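Local coordinates for protein galactose mutarotase related enzyme (PDB 3Q1N) that probably binds carbohydrates and interconverts the anomers of a sugar, as a mutarotase-like isomerase, at residues Thr92-Gln97 against Thr110-Tyr115; Gly154-Tyr159 against Leu198-Leu203; Gln171-Gly176 against Ile209-Glu214; Ile233-Tyr238 against Gln286-Val291. One frame throughout, in Å; residues are numbered along the deposited sequence.

Contact 1. Residues Thr92-Gln97 against Thr110-Tyr115; sequences TFTQHQ and TLAVTY. With EDO (1,2-ethanediol), chain T.
F93 and Y115 both set CG anti to their own carbonyl carbon (chi1 -70° and -65°), which brings their rings together, rim to rim, on the buried side of an antiparallel strand pair in the large sheet of the galactose mutarotase-like beta-sandwich. The planes stand at 80°, and F93 CD2 lies 3.6 Å from Y115 CE2, in the plane of the tyrosine ring. Large apolar rings suit this buried side, where I14 of strand 10-15 packs on both, while the Y115 hydroxyl reaches the carbonyl of A19. Beneath the rings, F93 and V113 form a hydrogen-bonded pair, with F93 N to V113 O at 2.8 Å and V113 N to F93 O at 2.9 Å. Q95 and L111 repeat the pattern. The extended Q95 side chain carries its amide beyond the strand to the Y109 hydroxyl and the A76 carbonyl, which satisfy a polar group on a buried face. The other face, only partly covered, bears T92, T94, T110, A112 and T114; beta-branched threonines fit an extended backbone and tolerate water. T110 OG1 bonds to D131. T110 CG2 presses against T94 CG2, the two methyls 3.5 Å apart, closer than ordinary van der Waals contact.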
loop_
_atom_site.group_PDB
_atom_site.type_symbol
_atom_site.label_atom_id
_atom_site.label_comp_id
_atom_site.label_asym_id
_atom_site.label_seq_id
_atom_site.Cartn_x
_atom_site.Cartn_y
_atom_site.Cartn_z
ATOM N N THR A 92 -8.572 -15.196 7.104
ATOM C CA THR A 92 -7.904 -14.272 8.019
ATOM C C THR A 92 -6.467 -14.743 8.229
ATOM O O THR A 92 -6.201 -15.960 8.389
ATOM C CB THR A 92 -8.651 -14.138 9.391
ATOM O OG1 THR A 92 -9.945 -13.571 9.178
ATOM C CG2 THR A 92 -7.904 -13.241 10.369
ATOM N N PHE A 93 -5.548 -13.777 8.151
ATOM C CA PHE A 93 -4.125 -13.992 8.371
ATOM C C PHE A 93 -3.652 -13.201 9.578
ATOM O O PHE A 93 -3.971 -12.028 9.712
ATOM C CB PHE A 93 -3.336 -13.492 7.154
ATOM C CG PHE A 93 -3.505 -14.321 5.917
ATOM C CD1 PHE A 93 -2.707 -15.426 5.696
ATOM C CD2 PHE A 93 -4.428 -13.966 4.939
ATOM C CE1 PHE A 93 -2.806 -16.203 4.534
ATOM C CE2 PHE A 93 -4.573 -14.738 3.763
ATOM C CZ PHE A 93 -3.766 -15.869 3.545
ATOM N N THR A 94 -2.834 -13.800 10.430
ATOM C CA THR A 94 -2.401 -13.152 11.643
ATOM C C THR A 94 -0.915 -13.359 11.865
ATOM O O THR A 94 -0.408 -14.461 11.779
ATOM C CB THR A 94 -3.153 -13.710 12.883
ATOM O OG1 THR A 94 -4.573 -13.597 12.692
ATOM C CG2 THR A 94 -2.798 -12.886 14.163
ATOM N N GLN A 95 -0.220 -12.243 12.093
ATOM C CA GLN A 95 1.214 -12.245 12.452
ATOM C C GLN A 95 1.428 -11.611 13.829
ATOM O O GLN A 95 0.780 -10.637 14.196
ATOM C CB GLN A 95 1.989 -11.479 11.398
ATOM C CG GLN A 95 3.493 -11.538 11.583
ATOM C CD GLN A 95 4.215 -10.705 10.559
ATOM O OE1 GLN A 95 4.476 -9.507 10.831
ATOM N NE2 GLN A 95 4.541 -11.274 9.397
ATOM N N HIS A 96 2.392 -12.145 14.563
ATOM C CA HIS A 96 2.873 -11.572 15.808
ATOM C C HIS A 96 4.381 -11.342 15.661
ATOM O O HIS A 96 5.023 -11.813 14.695
ATOM C CB HIS A 96 2.648 -12.585 16.947
ATOM C CG HIS A 96 1.211 -12.918 17.215
ATOM N ND1 HIS A 96 0.424 -12.174 18.075
ATOM C CD2 HIS A 96 0.421 -13.919 16.755
ATOM C CE1 HIS A 96 -0.797 -12.712 18.128
ATOM N NE2 HIS A 96 -0.838 -13.736 17.298
ATOM N N GLN A 97 4.954 -10.624 16.621
ATOM C CA GLN A 97 6.371 -10.425 16.706
ATOM C C GLN A 97 7.137 -11.745 16.799
ATOM O O GLN A 97 6.595 -12.775 17.196
ATOM C CB GLN A 97 6.720 -9.533 17.913
ATOM C CG GLN A 97 6.677 -10.208 19.288
ATOM C CD GLN A 97 5.323 -10.702 19.736
ATOM O OE1 GLN A 97 4.302 -10.136 19.389
ATOM N NE2 GLN A 97 5.314 -11.712 20.613
ATOM N N THR A 110 0.106 -7.624 17.328
ATOM C CA THR A 110 -0.659 -8.492 16.435
ATOM C C THR A 110 -1.038 -7.677 15.208
ATOM O O THR A 110 -1.467 -6.544 15.328
ATOM C CB THR A 110 -1.918 -9.051 17.068
ATOM O OG1 THR A 110 -1.600 -9.774 18.259
ATOM C CG2 THR A 110 -2.641 -10.016 16.095
ATOM N N LEU A 111 -0.813 -8.254 14.018
ATOM C CA LEU A 111 -1.271 -7.669 12.793
ATOM C C LEU A 111 -2.172 -8.680 12.141
ATOM O O LEU A 111 -1.723 -9.748 11.746
ATOM C CB LEU A 111 -0.084 -7.301 11.877
ATOM C CG LEU A 111 -0.414 -6.813 10.485
ATOM C CD1 LEU A 111 -1.322 -5.556 10.558
ATOM C CD2 LEU A 111 0.907 -6.537 9.701
ATOM N N ALA A 112 -3.454 -8.337 12.029
ATOM C CA ALA A 112 -4.434 -9.258 11.494
ATOM C C ALA A 112 -5.034 -8.647 10.247
ATOM O O ALA A 112 -5.314 -7.453 10.195
ATOM C CB ALA A 112 -5.514 -9.641 12.520
ATOM N N VAL A 113 -5.186 -9.483 9.219
ATOM C CA VAL A 113 -5.725 -9.055 7.938
ATOM C C VAL A 113 -6.790 -10.064 7.484
ATOM O O VAL A 113 -6.492 -11.258 7.398
ATOM C CB VAL A 113 -4.561 -8.986 6.894
ATOM C CG1 VAL A 113 -5.006 -8.338 5.587
ATOM C CG2 VAL A 113 -3.327 -8.280 7.502
ATOM N N THR A 114 -8.002 -9.602 7.169
ATOM C CA THR A 114 -9.062 -10.458 6.697
ATOM C C THR A 114 -9.406 -10.050 5.276
ATOM O O THR A 114 -9.606 -8.858 5.024
ATOM C CB THR A 114 -10.306 -10.402 7.622
ATOM O OG1 THR A 114 -9.952 -10.965 8.892
ATOM C CG2 THR A 114 -11.495 -11.209 7.006
ATOM N N TYR A 115 -9.382 -11.038 4.366
ATOM C CA TYR A 115 -9.717 -10.819 2.961
ATOM C C TYR A 115 -11.076 -11.429 2.711
ATOM O O TYR A 115 -11.319 -12.544 3.142
ATOM C CB TYR A 115 -8.710 -11.477 2.044
ATOM C CG TYR A 115 -7.311 -10.912 2.125
ATOM C CD1 TYR A 115 -6.959 -9.801 1.377
ATOM C CD2 TYR A 115 -6.356 -11.497 2.943
ATOM C CE1 TYR A 115 -5.674 -9.292 1.408
ATOM C CE2 TYR A 115 -5.061 -10.961 3.007
ATOM C CZ TYR A 115 -4.749 -9.862 2.239
ATOM O OH TYR A 115 -3.493 -9.291 2.276
HETATM C C1 EDO T . -8.384 -9.306 10.552
HETATM O O1 EDO T . -9.404 -9.896 11.299
HETATM C C2 EDO T . -8.301 -7.816 10.880
HETATM O O2 EDO T . -9.486 -7.087 10.764
#

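Contact 2. Residues Gly154-Tyr159 against Leu198-Leu203. With EDO (1,2-ethanediol), chain L.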
loop_
_atom_site.group_PDB
_atom_site.type_symbol
_atom_site.label_atom_id
_atom_site.label_comp_id
_atom_site.label_asym_id
_atom_site.label_seq_id
_atom_site.Cartn_x
_atom_site.Cartn_y
_atom_site.Cartn_z
ATOM N N GLY A 154 5.143 1.885 -25.623
ATOM C CA GLY A 154 5.315 1.495 -24.223
ATOM C C GLY A 154 4.843 2.515 -23.185
ATOM O O GLY A 154 4.911 2.259 -21.988
ATOM N N SER A 155 4.335 3.661 -23.638
ATOM C CA SER A 155 3.760 4.616 -22.701
ATOM C C SER A 155 2.450 4.074 -22.141
ATOM O O SER A 155 1.792 3.215 -22.759
ATOM C CB SER A 155 3.522 5.971 -23.373
ATOM O OG SER A 155 2.640 5.840 -24.459
ATOM N N PHE A 156 2.061 4.569 -20.960
ATOM C CA PHE A 156 0.789 4.139 -20.385
ATOM C C PHE A 156 -0.341 4.567 -21.337
ATOM O O PHE A 156 -0.328 5.669 -21.891
ATOM C CB PHE A 156 0.553 4.702 -18.986
ATOM C CG PHE A 156 1.596 4.318 -17.985
ATOM C CD1 PHE A 156 1.843 2.976 -17.702
ATOM C CD2 PHE A 156 2.312 5.295 -17.330
ATOM C CE1 PHE A 156 2.802 2.611 -16.769
ATOM C CE2 PHE A 156 3.309 4.941 -16.395
ATOM C CZ PHE A 156 3.534 3.598 -16.115
ATOM N N ASP A 157 -1.328 3.698 -21.548
ATOM C CA ASP A 157 -2.364 3.992 -22.565
ATOM C C ASP A 157 -3.536 4.818 -22.035
ATOM O O ASP A 157 -4.660 4.304 -21.879
ATOM C CB ASP A 157 -2.874 2.691 -23.183
ATOM C CG ASP A 157 -3.777 2.908 -24.388
ATOM O OD1 ASP A 157 -3.746 4.024 -24.976
ATOM O OD2 ASP A 157 -4.498 1.940 -24.781
ATOM N N ASP A 158 -3.264 6.094 -21.780
ATOM C CA ASP A 158 -4.272 7.067 -21.354
ATOM C C ASP A 158 -5.006 6.674 -20.057
ATOM O O ASP A 158 -6.224 6.714 -19.980
ATOM C CB ASP A 158 -5.244 7.348 -22.506
ATOM C CG ASP A 158 -4.535 7.887 -23.742
ATOM O OD1 ASP A 158 -3.446 8.519 -23.579
ATOM O OD2 ASP A 158 -5.074 7.677 -24.849
ATOM N N TYR A 159 -4.229 6.331 -19.029
ATOM C CA TYR A 159 -4.750 6.031 -17.708
ATOM C C TYR A 159 -4.729 7.281 -16.847
ATOM O O TYR A 159 -3.742 8.078 -16.869
ATOM C CB TYR A 159 -3.929 4.924 -17.023
ATOM C CG TYR A 159 -4.293 3.539 -17.523
ATOM C CD1 TYR A 159 -3.725 3.010 -18.685
ATOM C CD2 TYR A 159 -5.224 2.777 -16.856
ATOM C CE1 TYR A 159 -4.101 1.793 -19.165
ATOM C CE2 TYR A 159 -5.576 1.530 -17.300
ATOM C CZ TYR A 159 -5.021 1.040 -18.460
ATOM O OH TYR A 159 -5.348 -0.202 -18.945
ATOM N N LEU A 198 -1.813 9.724 -15.531
ATOM C CA LEU A 198 -0.714 8.910 -15.014
ATOM C C LEU A 198 0.251 8.587 -16.164
ATOM O O LEU A 198 -0.033 7.750 -17.031
ATOM C CB LEU A 198 -1.269 7.631 -14.369
ATOM C CG LEU A 198 -2.263 7.881 -13.228
ATOM C CD1 LEU A 198 -2.754 6.554 -12.641
ATOM C CD2 LEU A 198 -1.650 8.750 -12.111
ATOM N N THR A 199 1.370 9.302 -16.185
ATOM C CA THR A 199 2.298 9.267 -17.294
ATOM C C THR A 199 3.684 8.962 -16.742
ATOM O O THR A 199 3.948 9.105 -15.523
ATOM C CB THR A 199 2.348 10.606 -18.012
ATOM O OG1 THR A 199 2.849 11.586 -17.106
ATOM C CG2 THR A 199 0.963 11.007 -18.525
ATOM N N HIS A 200 4.572 8.549 -17.633
ATOM C CA HIS A 200 5.969 8.380 -17.233
ATOM C C HIS A 200 6.592 9.718 -16.898
ATOM O O HIS A 200 7.406 9.797 -15.991
ATOM C CB HIS A 200 6.774 7.629 -18.288
ATOM C CG HIS A 200 6.545 6.154 -18.252
ATOM N ND1 HIS A 200 6.961 5.362 -17.205
ATOM C CD2 HIS A 200 5.912 5.333 -19.115
ATOM C CE1 HIS A 200 6.593 4.112 -17.432
ATOM N NE2 HIS A 200 5.963 4.066 -18.586
ATOM N N ASP A 201 6.193 10.767 -17.625
ATOM C CA ASP A 201 6.596 12.130 -17.279
ATOM C C ASP A 201 6.298 12.465 -15.808
ATOM O O ASP A 201 7.142 13.044 -15.130
ATOM C CB ASP A 201 5.932 13.162 -18.196
ATOM C CG ASP A 201 6.660 13.329 -19.543
ATOM O OD1 ASP A 201 7.715 12.702 -19.777
ATOM O OD2 ASP A 201 6.154 14.097 -20.375
ATOM N N LEU A 202 5.117 12.092 -15.320
ATOM C CA LEU A 202 4.775 12.256 -13.909
ATOM C C LEU A 202 5.596 11.288 -13.033
ATOM O O LEU A 202 6.202 11.689 -12.023
ATOM C CB LEU A 202 3.282 11.985 -13.678
ATOM C CG LEU A 202 2.779 12.020 -12.211
ATOM C CD1 LEU A 202 2.899 13.424 -11.597
ATOM C CD2 LEU A 202 1.350 11.442 -12.084
ATOM N N LEU A 203 5.589 10.011 -13.387
ATOM C CA LEU A 203 6.047 8.987 -12.414
ATOM C C LEU A 203 7.559 8.732 -12.389
ATOM O O LEU A 203 8.065 8.138 -11.436
ATOM C CB LEU A 203 5.270 7.672 -12.614
ATOM C CG LEU A 203 3.770 7.813 -12.329
ATOM C CD1 LEU A 203 3.026 6.599 -12.855
ATOM C CD2 LEU A 203 3.488 8.062 -10.813
HETATM C C1 EDO L . -3.060 -0.897 -25.784
HETATM O O1 EDO L . -4.450 -0.798 -26.183
HETATM C C2 EDO L . -2.708 -2.044 -24.816
HETATM O O2 EDO L . -3.049 -3.370 -25.297
HETATM O O HOH W 1 5.198 1.567 -19.319
HETATM O O HOH W 2 -1.658 7.720 -19.283
#
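F156 and H200 form an offset stack, their ring centroids 4.1 Å apart and their planes inclined by 20°. F156 CE2 lies over the centre of the imidazole, whereas H200 NE2 sits above the phenyl ring but shifted toward its rim, and the closest atoms are F156 CZ and H200 CE1 at 3.4 Å. A flat ring that also carries polar nitrogens is apt for H200, since one face can pack on phenylalanine while its edge meets solvent.

Apolar packing continues from the same phenyl group: CE2 of F156 touches CD1 of L203 at 3.9 Å, and S243 and I252 also pack on F156. L198, likewise packed on I252, places its CB 3.5 Å from Y159 O. In the beta-sandwich these groups lie at one end, where the loop between strands 136-147 and 160-164 meets the short helix 200-203 that follows strand 195-197.

Among direct polar links, L198 N donates to Y159 O at 2.9 Å, and the bond continues the pairing of strands 160-164 and 195-197. Water supplies two further bridges. One molecule donates to G154 O and hydrogen-bonds to H200 NE2 at 2.7 Å, lying in the plane of the imidazole. The other accepts from Y159 N and donates to L198 O.

Within the second segment, T199 is the N-cap of helix 200-203. With OG1 between the backbone N and the carbonyl carbon (chi1 64°), T199 accepts through OG1 from L202 N at 2.9 Å, the usual task of threonine at this position.

Contact 3. Residues Gln171-Gly176 against Ile209-Glu214; sequences QRFGIG and ILANSE
Q171 and F173 make the direct backbone bonds to 209-214 around a single bridge, R172 with L210. F173 N donates to I209 O at 3.0 Å, and A211 N donates to Q171 O at 2.9 Å, the latter from well above the carbonyl plane. Past the bridge, N212 takes over the role of a strand backbone: its OD1 accepts from Q171 N at 2.9 Å, in plane and on a lone pair. Asparagine suits the spot because its ND2 can bond to P169 O at the same time. A water also bridges the segments, accepting from R172 NE and I209 N and donating to F173 O at 2.6 Å.

On the apolar side, the F173 ring packs its CD2 against CG2 of I209 at 3.6 Å and its CE2 against CB of A211 at 3.7 Å; alanine's lone methyl is small enough to sit close to the ring.

Farther out, Y238 meets F173 edge to face, and L260 touches both F173 and I209. R172, with CG between its backbone N and carbonyl carbon (chi1 71°), runs forward alongside the strand and sets NH2 on L207 O. Strand 184-187 flanks 171-175 on its other side, so this is an antiparallel ribbon docked by one bridge onto strand 208-210, which pairs on its other side with 238-242 of the sandwich.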
loop_
_atom_site.group_PDB
_atom_site.type_symbol
_atom_site.label_atom_id
_atom_site.label_comp_id
_atom_site.label_asym_id
_atom_site.label_seq_id
_atom_site.Cartn_x
_atom_site.Cartn_y
_atom_site.Cartn_z
ATOM N N GLN A 171 -2.698 17.625 -4.106
ATOM C CA GLN A 171 -1.335 17.925 -3.672
ATOM C C GLN A 171 -0.585 16.622 -3.406
ATOM O O GLN A 171 -1.208 15.585 -3.086
ATOM C CB GLN A 171 -1.358 18.825 -2.415
ATOM C CG GLN A 171 -1.970 20.236 -2.637
ATOM C CD GLN A 171 -1.040 21.184 -3.377
ATOM O OE1 GLN A 171 -0.080 21.710 -2.797
ATOM N NE2 GLN A 171 -1.319 21.419 -4.664
ATOM N N ARG A 172 0.742 16.670 -3.582
ATOM C CA ARG A 172 1.603 15.551 -3.235
ATOM C C ARG A 172 2.669 15.978 -2.241
ATOM O O ARG A 172 3.046 17.166 -2.173
ATOM C CB ARG A 172 2.312 14.991 -4.462
ATOM C CG ARG A 172 3.364 15.905 -4.991
ATOM C CD ARG A 172 3.929 15.453 -6.257
ATOM N NE ARG A 172 4.788 14.284 -6.111
ATOM C CZ ARG A 172 5.628 13.881 -7.063
ATOM N NH1 ARG A 172 5.738 14.580 -8.195
ATOM N NH2 ARG A 172 6.379 12.799 -6.889
ATOM N N PHE A 173 3.146 15.019 -1.475
ATOM C CA PHE A 173 4.310 15.237 -0.632
ATOM C C PHE A 173 5.555 15.375 -1.498
ATOM O O PHE A 173 5.824 14.544 -2.351
ATOM C CB PHE A 173 4.498 14.112 0.366
ATOM C CG PHE A 173 3.506 14.129 1.455
ATOM C CD1 PHE A 173 3.721 14.958 2.565
ATOM C CD2 PHE A 173 2.340 13.429 1.382
ATOM C CE1 PHE A 173 2.816 15.011 3.604
ATOM C CE2 PHE A 173 1.405 13.514 2.395
ATOM C CZ PHE A 173 1.654 14.297 3.510
ATOM N N GLY A 174 6.304 16.436 -1.310
ATOM C CA GLY A 174 7.547 16.573 -2.031
ATOM C C GLY A 174 8.542 15.454 -1.723
ATOM O O GLY A 174 8.653 15.000 -0.596
ATOM N N ILE A 175 9.250 15.020 -2.767
ATOM C CA ILE A 175 10.232 13.924 -2.683
ATOM C C ILE A 175 11.669 14.440 -2.869
ATOM O O ILE A 175 11.942 15.282 -3.736
ATOM C CB ILE A 175 9.957 12.868 -3.770
ATOM C CG1 ILE A 175 8.522 12.343 -3.627
ATOM C CG2 ILE A 175 11.006 11.738 -3.702
ATOM C CD1 ILE A 175 8.148 11.770 -2.276
ATOM N N GLY A 176 12.585 13.931 -2.048
ATOM C CA GLY A 176 14.003 14.221 -2.191
ATOM C C GLY A 176 14.805 13.745 -0.988
ATOM O O GLY A 176 14.440 14.061 0.164
ATOM N N ILE A 209 2.832 10.729 -3.708
ATOM C CA ILE A 209 2.032 10.514 -2.495
ATOM C C ILE A 209 0.975 11.605 -2.352
ATOM O O ILE A 209 1.300 12.720 -1.977
ATOM C CB ILE A 209 2.903 10.504 -1.216
ATOM C CG1 ILE A 209 4.115 9.606 -1.379
ATOM C CG2 ILE A 209 2.034 10.073 -0.020
ATOM C CD1 ILE A 209 5.152 9.746 -0.218
ATOM N N LEU A 210 -0.275 11.297 -2.661
ATOM C CA LEU A 210 -1.354 12.284 -2.550
ATOM C C LEU A 210 -1.641 12.613 -1.096
ATOM O O LEU A 210 -1.840 11.714 -0.249
ATOM C CB LEU A 210 -2.657 11.771 -3.204
ATOM C CG LEU A 210 -2.546 11.369 -4.670
ATOM C CD1 LEU A 210 -3.933 10.912 -5.160
ATOM C CD2 LEU A 210 -2.055 12.501 -5.542
ATOM N N ALA A 211 -1.666 13.907 -0.816
ATOM C CA ALA A 211 -1.811 14.437 0.526
ATOM C C ALA A 211 -3.257 14.690 0.929
ATOM O O ALA A 211 -3.512 14.977 2.110
ATOM C CB ALA A 211 -1.013 15.720 0.653
ATOM N N ASN A 212 -4.199 14.583 -0.016
ATOM C CA ASN A 212 -5.590 14.968 0.233
ATOM C C ASN A 212 -6.352 13.862 0.959
ATOM O O ASN A 212 -6.892 12.944 0.342
ATOM C CB ASN A 212 -6.295 15.382 -1.082
ATOM C CG ASN A 212 -5.526 16.411 -1.866
ATOM O OD1 ASN A 212 -4.512 16.097 -2.453
ATOM N ND2 ASN A 212 -6.055 17.637 -1.959
ATOM N N SER A 213 -6.422 13.953 2.294
ATOM C CA SER A 213 -6.946 12.839 3.094
ATOM C C SER A 213 -8.437 12.629 3.018
ATOM O O SER A 213 -8.941 11.581 3.440
ATOM C CB SER A 213 -6.522 12.992 4.554
ATOM O OG SER A 213 -5.123 13.050 4.633
ATOM N N GLU A 214 -9.157 13.609 2.486
ATOM C CA GLU A 214 -10.587 13.506 2.370
ATOM C C GLU A 214 -11.075 12.535 1.283
ATOM O O GLU A 214 -12.284 12.243 1.210
ATOM C CB GLU A 214 -11.180 14.873 2.073
ATOM C CG GLU A 214 -10.863 15.463 0.666
ATOM C CD GLU A 214 -9.627 16.369 0.639
ATOM O OE1 GLU A 214 -8.666 16.157 1.448
ATOM O OE2 GLU A 214 -9.601 17.278 -0.229
HETATM O O HOH W 3 5.043 12.523 -3.817
#

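Contact 4. Residues Ile233-Tyr238 against Gln286-Val291. With EDO (1,2-ethanediol), chain R.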
loop_
_atom_site.group_PDB
_atom_site.type_symbol
_atom_site.label_atom_id
_atom_site.label_comp_id
_atom_site.label_asym_id
_atom_site.label_seq_id
_atom_site.Cartn_x
_atom_site.Cartn_y
_atom_site.Cartn_z
ATOM N N ILE A 233 -11.044 4.030 0.120
ATOM C CA ILE A 233 -9.889 4.238 1.045
ATOM C C ILE A 233 -10.086 5.419 2.009
ATOM O O ILE A 233 -9.127 6.062 2.425
ATOM C CB ILE A 233 -8.561 4.347 0.217
ATOM C CG1 ILE A 233 -8.757 5.198 -1.022
ATOM C CG2 ILE A 233 -8.108 2.957 -0.209
ATOM C CD1 ILE A 233 -9.034 6.614 -0.768
ATOM N N SER A 234 -11.313 5.674 2.449
ATOM C CA SER A 234 -11.563 6.787 3.389
ATOM C C SER A 234 -10.705 6.650 4.641
ATOM O O SER A 234 -10.281 7.651 5.222
ATOM C CB SER A 234 -13.035 6.866 3.809
ATOM O OG SER A 234 -13.890 7.226 2.734
ATOM N N ASP A 235 -10.485 5.412 5.089
ATOM C CA ASP A 235 -9.713 5.163 6.310
ATOM C C ASP A 235 -8.218 5.468 6.199
ATOM O O ASP A 235 -7.526 5.564 7.227
ATOM C CB ASP A 235 -9.841 3.688 6.752
ATOM C CG ASP A 235 -11.205 3.326 7.321
ATOM O OD1 ASP A 235 -12.090 4.199 7.465
ATOM O OD2 ASP A 235 -11.434 2.125 7.600
ATOM N N PHE A 236 -7.688 5.533 4.981
ATOM C CA PHE A 236 -6.252 5.684 4.745
ATOM C C PHE A 236 -5.997 7.149 4.385
ATOM O O PHE A 236 -6.553 7.636 3.410
ATOM C CB PHE A 236 -5.784 4.739 3.627
ATOM C CG PHE A 236 -5.674 3.303 4.053
ATOM C CD1 PHE A 236 -6.791 2.482 4.116
ATOM C CD2 PHE A 236 -4.469 2.789 4.459
ATOM C CE1 PHE A 236 -6.682 1.179 4.544
ATOM C CE2 PHE A 236 -4.341 1.512 4.881
ATOM C CZ PHE A 236 -5.490 0.681 4.960
ATOM N N PRO A 237 -5.189 7.863 5.176
ATOM C CA PRO A 237 -5.013 9.294 4.925
ATOM C C PRO A 237 -4.298 9.612 3.638
ATOM O O PRO A 237 -4.549 10.659 3.045
ATOM C CB PRO A 237 -4.232 9.795 6.144
ATOM C CG PRO A 237 -3.587 8.590 6.719
ATOM C CD PRO A 237 -4.530 7.419 6.416
ATOM N N TYR A 238 -3.418 8.733 3.164
ATOM C CA TYR A 238 -2.637 9.064 1.948
ATOM C C TYR A 238 -2.749 7.935 0.925
ATOM O O TYR A 238 -3.173 6.825 1.265
ATOM C CB TYR A 238 -1.170 9.342 2.324
ATOM C CG TYR A 238 -1.038 10.270 3.500
ATOM C CD1 TYR A 238 -1.540 11.543 3.441
ATOM C CD2 TYR A 238 -0.466 9.835 4.709
ATOM C CE1 TYR A 238 -1.467 12.394 4.493
ATOM C CE2 TYR A 238 -0.374 10.725 5.795
ATOM C CZ TYR A 238 -0.856 12.004 5.637
ATOM O OH TYR A 238 -0.828 12.924 6.660
ATOM N N GLN A 286 -8.109 -0.117 13.719
ATOM C CA GLN A 286 -8.694 -0.877 12.626
ATOM C C GLN A 286 -8.825 0.011 11.386
ATOM O O GLN A 286 -9.246 1.186 11.506
ATOM C CB GLN A 286 -10.051 -1.449 13.033
ATOM C CG GLN A 286 -9.899 -2.511 14.115
ATOM C CD GLN A 286 -11.188 -3.089 14.616
ATOM O OE1 GLN A 286 -12.089 -3.441 13.826
ATOM N NE2 GLN A 286 -11.283 -3.240 15.928
ATOM N N LEU A 287 -8.494 -0.550 10.227
ATOM C CA LEU A 287 -8.566 0.131 8.937
ATOM C C LEU A 287 -9.230 -0.813 7.945
ATOM O O LEU A 287 -8.955 -2.014 7.986
ATOM C CB LEU A 287 -7.164 0.470 8.443
ATOM C CG LEU A 287 -6.300 1.382 9.326
ATOM C CD1 LEU A 287 -4.861 1.412 8.844
ATOM C CD2 LEU A 287 -6.887 2.796 9.343
ATOM N N ALA A 288 -10.081 -0.284 7.077
ATOM C CA ALA A 288 -10.701 -1.100 6.036
ATOM C C ALA A 288 -10.458 -0.476 4.684
ATOM O O ALA A 288 -10.286 0.732 4.575
ATOM C CB ALA A 288 -12.179 -1.254 6.279
ATOM N N LEU A 289 -10.413 -1.309 3.651
ATOM C CA LEU A 289 -10.477 -0.829 2.262
ATOM C C LEU A 289 -11.259 -1.813 1.396
ATOM O O LEU A 289 -11.504 -2.958 1.801
ATOM C CB LEU A 289 -9.081 -0.598 1.668
ATOM C CG LEU A 289 -8.060 -1.732 1.537
ATOM C CD1 LEU A 289 -8.237 -2.525 0.251
ATOM C CD2 LEU A 289 -6.616 -1.187 1.647
ATOM N N LYS A 290 -11.645 -1.358 0.201
ATOM C CA LYS A 290 -12.170 -2.242 -0.821
ATOM C C LYS A 290 -11.466 -1.958 -2.136
ATOM O O LYS A 290 -11.132 -0.806 -2.437
ATOM C CB LYS A 290 -13.676 -2.066 -1.026
ATOM C CG LYS A 290 -14.538 -2.226 0.244
ATOM C CD LYS A 290 -16.063 -2.124 -0.070
ATOM C CE LYS A 290 -16.870 -2.314 1.226
ATOM N NZ LYS A 290 -18.354 -2.234 0.965
ATOM N N VAL A 291 -11.229 -3.022 -2.889
ATOM C CA VAL A 291 -10.757 -2.913 -4.275
ATOM C C VAL A 291 -11.988 -3.296 -5.110
ATOM O O VAL A 291 -12.373 -4.458 -5.138
ATOM C CB VAL A 291 -9.579 -3.849 -4.550
ATOM C CG1 VAL A 291 -9.008 -3.578 -5.967
ATOM C CG2 VAL A 291 -8.471 -3.682 -3.468
HETATM C C1 EDO R . -13.107 -0.292 10.976
HETATM O O1 EDO R . -12.685 -1.371 10.127
HETATM C C2 EDO R . -12.746 1.041 10.319
HETATM O O2 EDO R . -13.323 1.116 9.004
HETATM O O HOH W 4 -11.498 2.984 3.886
#
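D235 OD2 is gripped by two donors: A288 N at 2.8 Å, which uses the anti lone pair of the carboxylate, and, at 2.6 Å, the O2 hydroxyl of a 1,2-ethanediol probably from the crystallisation liquor. D235 belongs to a type I beta turn, I233 to F236, in the connection from strand 229-232 of the large sheet of the beta-sandwich to strand 238-242 of the facing sheet. Strand 284-293 runs beside 229-232, and where its neighbour turns away the carboxylate takes the place of a backbone acceptor for A288. Aspartate suits the place because its short side chain holds the oxygen close to the turn, at the next strand's N-H. A water completes the substitution, accepting from D235 N at 2.9 Å and donating to A288 O at 2.6 Å, so both the N-H and the C=O of A288 have partners.

F236, the last residue of the turn, points its ring into the interior between the sheets, where P256 also packs. Its edge meets A288 O, in plane and 3.6 Å from CE1, while CZ touches CB of L287 at 3.9 Å. L289 sets CG between its backbone N and carbonyl carbon (chi1 60°), and from there CD2 comes within 3.7 Å of F236 CE1. CG2 of I233 rests against CB of L289 at 4.1 Å.

From the N terminus, contact 1 closes first, joining strands 90-96 and 109-118 around the short helix 99-104. Contact 2 opens next at 154-159, and contact 3 opens at 171-176 before contact 2 has closed at 198-203; it closes in turn at 209-214, so the two cross, and helix 200-203 is followed, after a short loop, by strand 208-210. Contact 4 follows in series, binding the 233-238 connection to strand 284-293 near the C terminus. Contacts 1 and 4 share the large sheet, with centres about 16 Å apart. Contacts 3 and 4 touch where S213 OG meets P237 O, whereas contacts 1 and 2 lie on opposite sides of the chain's centre.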